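Long-range contacts in major royal jelly protein 1 (Apis mellifera, PDB 5YYL), which is the most abundant protein of royal jelly, binds sterol, and probably serves as food for developing honeybee larvae: residues A[66-71]-A[354-359]; A[77-82]-A[125-130]; A[349-354]-A[378-383]. All blocks are in the same frame, centred on the assembly; numbering follows the deposited sequence.

Contact 1: A[66-71]-A[354-359]; sequences PSDIDQ and IASMKI
K358 lies between two aspartates of strand 65-72 and ties them into one salt-bridge network. Its NZ meets D70 OD2 at 2.7 Å, approaching from above the carboxylate plane by 41°. The second bridge is longer and weak as a hydrogen bond, with K358 NZ 3.3 Å from D68 OD2. Both acids cross the lysine at about a right angle. Bends at chi2 and chi4 bring the ammonium group of the lysine to I69 O, between the two carboxylates.

K358 NZ also gives a hydrogen bond to that backbone carbonyl, I69 O, at 2.8 Å, from the residue between the two acids. L127 O of strand 124-129 is a further acceptor for the same nitrogen. The carboxylates have other partners as well. D68 OD2 receives the stronger bond of L127 N, while D70 OD1 turns its anti lone pair to Q71 N and forms a salt bridge with K360.

Carbon packing is slight: I69 CG1 lies 4.3 Å from S356 CB. The strands run nearly parallel, 14° apart, with axes 6.0 Å from each other and no backbone hydrogen bonds between them. Side-chain charge therefore joins the innermost strands of two propeller blades, and the paired acids probably favour the protonated form of K358.

Contact 2: A[77-82]-A[125-130]; sequences FVTMLR and SKLAID
T79 and L127 reach toward each other tip to tip, and their methyl groups form the dense part of this contact. T79 CG2 lies against L127 CD1 at 3.3 Å, with CG and CD2 of the leucine close by. The same CD1 also touches F77 CB at 3.5 Å, so one leucine methyl fits against two alternate residues of strand 75-81, both directed toward strand 124-129. In T79, a chi1 of 74° sets CG2 anti to the carbonyl carbon and turns it to the leucine; OG1 makes a weak hydrogen bond with D68 N.

Packing thins beyond L127. F77 CE2 and I129 CD1 come no nearer than 4.3 Å, an oblique approach at the partly exposed end of the contact, where L159 also touches both side chains. At the other end T79 OG1 and S125 O stand 3.9 Å apart without a hydrogen bond, and S67 OG bonds to that carbonyl instead.

No hydrogen bond joins the two strands, whose axes pass 7.4 Å apart at 161°. They belong to separate four-stranded antiparallel sheets, and the apolar side chains of a blade's second strand meeting the innermost strand of the next blade are the kind of interface found between neighbouring blades of a beta-propeller.

Contact 3: A[349-354]-A[378-383]; sequences ETLQMI and ILVLSN
S382 OG donates a hydrogen bond to T350 O at 2.6 Å, linking strand 373-383 to the loop that leads into its hairpin partner. The hydroxyl approaches at a C=O...O angle of 131°, from a position tilted out of the carbonyl plane. With OG anti to the backbone N (chi1 160°), the hydroxyl is directed at the loop and comes close to L351 CA as well.

A second, longer bond runs from M353 N to N383 O at 3.3 Å. Around it the pairing is loose, and CA-H...O contacts occur: S382 CA faces M353 O, and I354 CA faces L381 O, each at 3.5 Å. On the side of the sheet bearing I354 and S382, I354 CG2 packs on V380 CG1 at 3.7 Å, the two side chains crossing obliquely. L351 CD2 reaches the same valine methyl more distantly, at 4.4 Å. Beyond the backbone bond, M353 and N383 lie side by side and point the same way, with M353 CB 3.7 Å from N383 OD1.

Further out, the loop is pinned by T350 OG1 bonding to S347 OG and by Q352 NE2 bonding to D348 O. I354 O receives S307 OG from the preceding blade. N383 makes weak hydrogen bonds through OD1 to M385 N and through ND2 to P66 O. Strand 373-383 is held along its other edge by backbone bonds of V380 with M403 and of S382 with R401.

A classic beta bulge follows, in which A355 and S356 both face L381; a backbone hydrogen bond joins S356 to L381, and another joins K358 to L379 further along. The arrangement is that of the open end of an antiparallel beta hairpin, here formed by the first two strands of a propeller blade.

How the contacts relate
The three contacts lie on and beside the seam between the first and last blades of the propeller. Contact 1, at the seam itself, bridges their innermost strands, 65-72 and 353-361, near the centre of the chain. Contact 2 lies about 8 Å from it, centre to centre, and joins strand 75-81 of the first blade to strand 124-129 of the second. Contact 3, about 9 Å from contact 1, lies within the last blade and shares I354 and strand 353-361 with it. Contacts 2 and 3 do not touch, their centres being about 15 Å apart. Along the chain contact 2 closes early, whereas contact 1 brings an early and a late strand together where the ring closes.

Contact 1: A[66-71]-A[354-359]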
# COMPACT_ATOMS: atom_id res chain seq x y z
N PRO A 66 10.97 2.60 42.39
CA PRO A 66 11.12 1.56 41.38
C PRO A 66 12.45 0.84 41.49
O PRO A 66 13.47 1.46 41.75
CB PRO A 66 11.02 2.35 40.07
CG PRO A 66 11.55 3.71 40.41
CD PRO A 66 11.34 3.93 41.89
N SER A 67 12.42 -0.46 41.31
CA SER A 67 13.60 -1.31 41.41
C SER A 67 14.14 -1.67 40.02
O SER A 67 15.33 -1.53 39.77
CB SER A 67 13.26 -2.57 42.20
OG SER A 67 14.39 -3.41 42.31
N ASP A 68 13.26 -2.14 39.13
CA ASP A 68 13.67 -2.61 37.81
C ASP A 68 12.64 -2.24 36.74
O ASP A 68 11.49 -1.95 37.05
CB ASP A 68 13.87 -4.14 37.85
CG ASP A 68 14.79 -4.68 36.73
OD1 ASP A 68 15.37 -3.90 35.97
OD2 ASP A 68 14.95 -5.91 36.60
N ILE A 69 13.09 -2.20 35.49
CA ILE A 69 12.22 -2.06 34.32
C ILE A 69 12.56 -3.15 33.35
O ILE A 69 13.65 -3.73 33.40
CB ILE A 69 12.38 -0.69 33.61
CG1 ILE A 69 13.82 -0.45 33.13
CG2 ILE A 69 11.97 0.43 34.55
CD1 ILE A 69 14.02 0.81 32.31
N ASP A 70 11.62 -3.45 32.47
CA ASP A 70 11.91 -4.26 31.30
C ASP A 70 10.85 -3.97 30.23
O ASP A 70 10.02 -3.08 30.42
CB ASP A 70 12.02 -5.75 31.66
CG ASP A 70 12.99 -6.51 30.75
OD1 ASP A 70 12.83 -6.40 29.50
OD2 ASP A 70 13.89 -7.23 31.28
N GLN A 71 10.89 -4.67 29.11
CA GLN A 71 10.07 -4.34 27.97
C GLN A 71 9.86 -5.58 27.14
O GLN A 71 10.83 -6.30 26.88
CB GLN A 71 10.77 -3.26 27.14
CG GLN A 71 10.05 -2.84 25.86
CD GLN A 71 10.28 -3.76 24.67
OE1 GLN A 71 11.36 -4.32 24.51
NE2 GLN A 71 9.26 -3.93 23.85
N ILE A 354 21.33 5.29 38.34
CA ILE A 354 20.90 4.36 37.32
C ILE A 354 20.62 3.01 38.01
O ILE A 354 21.52 2.20 38.22
CB ILE A 354 21.92 4.26 36.17
CG1 ILE A 354 22.01 5.60 35.47
CG2 ILE A 354 21.52 3.18 35.17
CD1 ILE A 354 23.17 5.71 34.49
N ALA A 355 19.36 2.80 38.38
CA ALA A 355 18.96 1.58 39.07
C ALA A 355 18.78 0.41 38.14
O ALA A 355 18.79 -0.74 38.59
CB ALA A 355 17.67 1.81 39.82
N SER A 356 18.57 0.66 36.84
CA SER A 356 18.41 -0.45 35.91
C SER A 356 18.69 -0.11 34.48
O SER A 356 18.52 1.02 34.08
CB SER A 356 17.01 -1.04 36.01
OG SER A 356 17.07 -2.40 35.65
N MET A 357 19.16 -1.10 33.73
CA MET A 357 19.39 -0.98 32.30
C MET A 357 19.09 -2.28 31.58
O MET A 357 19.38 -3.36 32.10
CB MET A 357 20.83 -0.60 32.03
CG MET A 357 21.11 0.83 32.40
SD MET A 357 22.82 1.27 32.06
CE MET A 357 22.46 3.00 31.78
N LYS A 358 18.49 -2.18 30.40
CA LYS A 358 18.26 -3.34 29.54
C LYS A 358 18.55 -2.93 28.11
O LYS A 358 18.46 -1.75 27.77
CB LYS A 358 16.81 -3.82 29.65
CG LYS A 358 16.32 -4.10 31.06
CD LYS A 358 16.96 -5.35 31.62
CE LYS A 358 16.64 -5.53 33.10
NZ LYS A 358 15.23 -5.98 33.30
N ILE A 359 18.90 -3.90 27.27
CA ILE A 359 19.12 -3.66 25.86
C ILE A 359 18.27 -4.61 25.04
O ILE A 359 18.29 -5.81 25.23
CB ILE A 359 20.63 -3.76 25.47
CG1 ILE A 359 21.36 -2.56 26.09
CG2 ILE A 359 20.81 -3.76 23.95
CD1 ILE A 359 22.83 -2.44 25.76

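Contact 2: A[77-82]-A[125-130]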
# COMPACT_ATOMS: atom_id res chain seq x y z
N PHE A 77 7.52 -3.13 31.76
CA PHE A 77 7.41 -3.55 33.16
C PHE A 77 8.08 -2.55 34.08
O PHE A 77 9.05 -1.93 33.71
CB PHE A 77 7.98 -4.95 33.36
CG PHE A 77 7.19 -6.00 32.63
CD1 PHE A 77 6.01 -6.53 33.19
CD2 PHE A 77 7.57 -6.44 31.37
CE1 PHE A 77 5.26 -7.47 32.51
CE2 PHE A 77 6.83 -7.41 30.69
CZ PHE A 77 5.68 -7.93 31.27
N VAL A 78 7.50 -2.34 35.26
CA VAL A 78 8.09 -1.48 36.28
C VAL A 78 7.88 -2.17 37.61
O VAL A 78 6.74 -2.43 37.97
CB VAL A 78 7.42 -0.09 36.33
CG1 VAL A 78 8.02 0.76 37.44
CG2 VAL A 78 7.56 0.61 34.98
N THR A 79 8.96 -2.50 38.31
CA THR A 79 8.86 -3.21 39.60
C THR A 79 9.07 -2.24 40.74
O THR A 79 9.92 -1.36 40.66
CB THR A 79 9.82 -4.38 39.76
OG1 THR A 79 11.15 -3.90 40.00
CG2 THR A 79 9.79 -5.29 38.58
N MET A 80 8.28 -2.42 41.79
CA MET A 80 8.32 -1.51 42.92
C MET A 80 8.82 -2.25 44.18
O MET A 80 8.38 -3.39 44.47
CB MET A 80 6.95 -0.89 43.16
CG MET A 80 7.01 0.55 43.64
SD MET A 80 7.45 1.81 42.42
CE MET A 80 6.67 1.16 40.94
N LEU A 81 9.75 -1.59 44.88
CA LEU A 81 10.22 -2.07 46.18
C LEU A 81 9.04 -2.04 47.13
O LEU A 81 8.40 -0.99 47.30
CB LEU A 81 11.33 -1.18 46.75
CG LEU A 81 12.69 -1.20 46.07
CD1 LEU A 81 13.62 -0.19 46.71
CD2 LEU A 81 13.27 -2.60 46.10
N ARG A 82 8.75 -3.19 47.75
CA ARG A 82 7.57 -3.34 48.59
C ARG A 82 7.79 -2.75 49.97
O ARG A 82 8.13 -3.45 50.91
CB ARG A 82 7.15 -4.80 48.71
CG ARG A 82 5.86 -5.02 49.47
CD ARG A 82 4.62 -4.67 48.64
NE ARG A 82 4.30 -5.79 47.77
CZ ARG A 82 3.13 -6.03 47.19
NH1 ARG A 82 2.10 -5.20 47.34
NH2 ARG A 82 3.01 -7.12 46.42
N SER A 125 12.21 -7.72 42.85
CA SER A 125 13.45 -6.97 42.93
C SER A 125 14.01 -6.71 41.53
O SER A 125 14.42 -5.59 41.23
CB SER A 125 14.45 -7.75 43.78
OG SER A 125 15.61 -6.99 44.03
N LYS A 126 13.99 -7.74 40.68
CA LYS A 126 14.59 -7.68 39.34
C LYS A 126 13.84 -8.56 38.35
O LYS A 126 13.19 -9.52 38.74
CB LYS A 126 16.05 -8.15 39.43
CG LYS A 126 17.09 -7.11 39.03
CD LYS A 126 17.20 -5.98 40.04
CE LYS A 126 17.93 -4.77 39.44
NZ LYS A 126 17.71 -3.55 40.26
N LEU A 127 13.95 -8.22 37.07
CA LEU A 127 13.29 -8.93 35.98
C LEU A 127 14.28 -9.31 34.89
O LEU A 127 15.37 -8.76 34.79
CB LEU A 127 12.19 -8.08 35.36
CG LEU A 127 11.11 -7.52 36.29
CD1 LEU A 127 10.20 -6.57 35.52
CD2 LEU A 127 10.29 -8.63 36.96
N ALA A 128 13.89 -10.28 34.08
CA ALA A 128 14.68 -10.74 32.95
C ALA A 128 13.78 -11.42 31.94
O ALA A 128 12.91 -12.20 32.33
CB ALA A 128 15.75 -11.69 33.42
N ILE A 129 14.01 -11.15 30.66
CA ILE A 129 13.26 -11.77 29.58
C ILE A 129 14.22 -12.57 28.70
O ILE A 129 15.28 -12.09 28.31
CB ILE A 129 12.46 -10.73 28.80
CG1 ILE A 129 11.73 -9.79 29.78
CG2 ILE A 129 11.51 -11.42 27.85
CD1 ILE A 129 10.55 -9.00 29.23
N ASP A 130 13.85 -13.82 28.40
CA ASP A 130 14.72 -14.74 27.68
C ASP A 130 14.28 -14.89 26.22
O ASP A 130 13.25 -14.32 25.83
CB ASP A 130 14.81 -16.10 28.40
CG ASP A 130 13.51 -16.94 28.33
OD1 ASP A 130 12.61 -16.68 27.51
OD2 ASP A 130 13.42 -17.90 29.12

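Contact 3: A[349-354]-A[378-383]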
# COMPACT_ATOMS: atom_id res chain seq x y z
N GLU A 349 20.75 16.31 36.64
CA GLU A 349 19.31 16.16 36.93
C GLU A 349 18.81 14.76 36.60
O GLU A 349 18.21 14.10 37.45
CB GLU A 349 18.49 17.21 36.16
N THR A 350 19.06 14.30 35.38
CA THR A 350 18.35 13.12 34.87
C THR A 350 18.96 11.75 35.17
O THR A 350 18.25 10.76 35.03
CB THR A 350 18.09 13.21 33.35
OG1 THR A 350 19.33 13.14 32.63
CG2 THR A 350 17.37 14.50 33.01
N LEU A 351 20.23 11.67 35.57
CA LEU A 351 20.92 10.35 35.73
C LEU A 351 21.49 10.09 37.14
O LEU A 351 22.60 9.55 37.28
CB LEU A 351 22.04 10.22 34.69
CG LEU A 351 21.62 10.10 33.23
CD1 LEU A 351 22.82 10.39 32.35
CD2 LEU A 351 21.04 8.73 32.95
N GLN A 352 20.73 10.44 38.17
CA GLN A 352 21.28 10.47 39.52
C GLN A 352 21.59 9.07 40.12
O GLN A 352 22.67 8.88 40.69
CB GLN A 352 20.43 11.34 40.44
CG GLN A 352 20.42 12.80 40.01
CD GLN A 352 19.95 13.76 41.09
OE1 GLN A 352 19.67 13.37 42.22
NE2 GLN A 352 19.88 15.05 40.75
N MET A 353 20.68 8.10 40.01
CA MET A 353 21.04 6.72 40.28
C MET A 353 20.46 5.80 39.20
O MET A 353 19.26 5.52 39.17
CB MET A 353 20.57 6.28 41.66
CG MET A 353 20.86 4.79 41.97
SD MET A 353 22.62 4.26 42.14
CE MET A 353 22.39 2.53 42.55
N ILE A 354 21.33 5.29 38.34
CA ILE A 354 20.90 4.36 37.32
C ILE A 354 20.62 3.01 38.01
O ILE A 354 21.52 2.20 38.22
CB ILE A 354 21.92 4.26 36.17
CG1 ILE A 354 22.01 5.60 35.47
CG2 ILE A 354 21.52 3.18 35.17
CD1 ILE A 354 23.17 5.71 34.49
N ILE A 378 18.96 0.94 24.16
CA ILE A 378 19.10 0.78 25.60
C ILE A 378 17.98 1.51 26.34
O ILE A 378 17.63 2.61 25.96
CB ILE A 378 20.48 1.30 26.07
CG1 ILE A 378 20.82 0.79 27.46
CG2 ILE A 378 20.56 2.84 26.04
CD1 ILE A 378 22.24 1.12 27.86
N LEU A 379 17.43 0.86 27.37
CA LEU A 379 16.44 1.45 28.27
C LEU A 379 17.10 1.67 29.63
O LEU A 379 17.71 0.76 30.17
CB LEU A 379 15.26 0.49 28.46
CG LEU A 379 14.47 0.07 27.21
CD1 LEU A 379 13.59 -1.13 27.51
CD2 LEU A 379 13.67 1.24 26.69
N VAL A 380 16.95 2.85 30.20
CA VAL A 380 17.62 3.21 31.45
C VAL A 380 16.60 3.71 32.48
O VAL A 380 15.91 4.70 32.24
CB VAL A 380 18.65 4.32 31.21
CG1 VAL A 380 19.40 4.65 32.49
CG2 VAL A 380 19.62 3.90 30.11
N LEU A 381 16.49 3.03 33.63
CA LEU A 381 15.73 3.52 34.78
C LEU A 381 16.67 4.32 35.63
O LEU A 381 17.69 3.81 36.08
CB LEU A 381 15.13 2.40 35.64
CG LEU A 381 14.43 2.88 36.93
CD1 LEU A 381 13.23 3.75 36.60
CD2 LEU A 381 13.99 1.70 37.77
N SER A 382 16.31 5.57 35.85
CA SER A 382 17.09 6.46 36.64
C SER A 382 16.14 7.11 37.64
O SER A 382 15.57 8.18 37.41
CB SER A 382 17.70 7.48 35.71
OG SER A 382 18.08 8.62 36.41
N ASN A 383 15.93 6.39 38.75
CA ASN A 383 15.36 6.95 39.96
C ASN A 383 16.38 7.88 40.64
O ASN A 383 17.41 8.22 40.05
CB ASN A 383 14.83 5.85 40.90
CG ASN A 383 15.89 4.86 41.37
OD1 ASN A 383 17.04 5.22 41.70
ND2 ASN A 383 15.49 3.59 41.43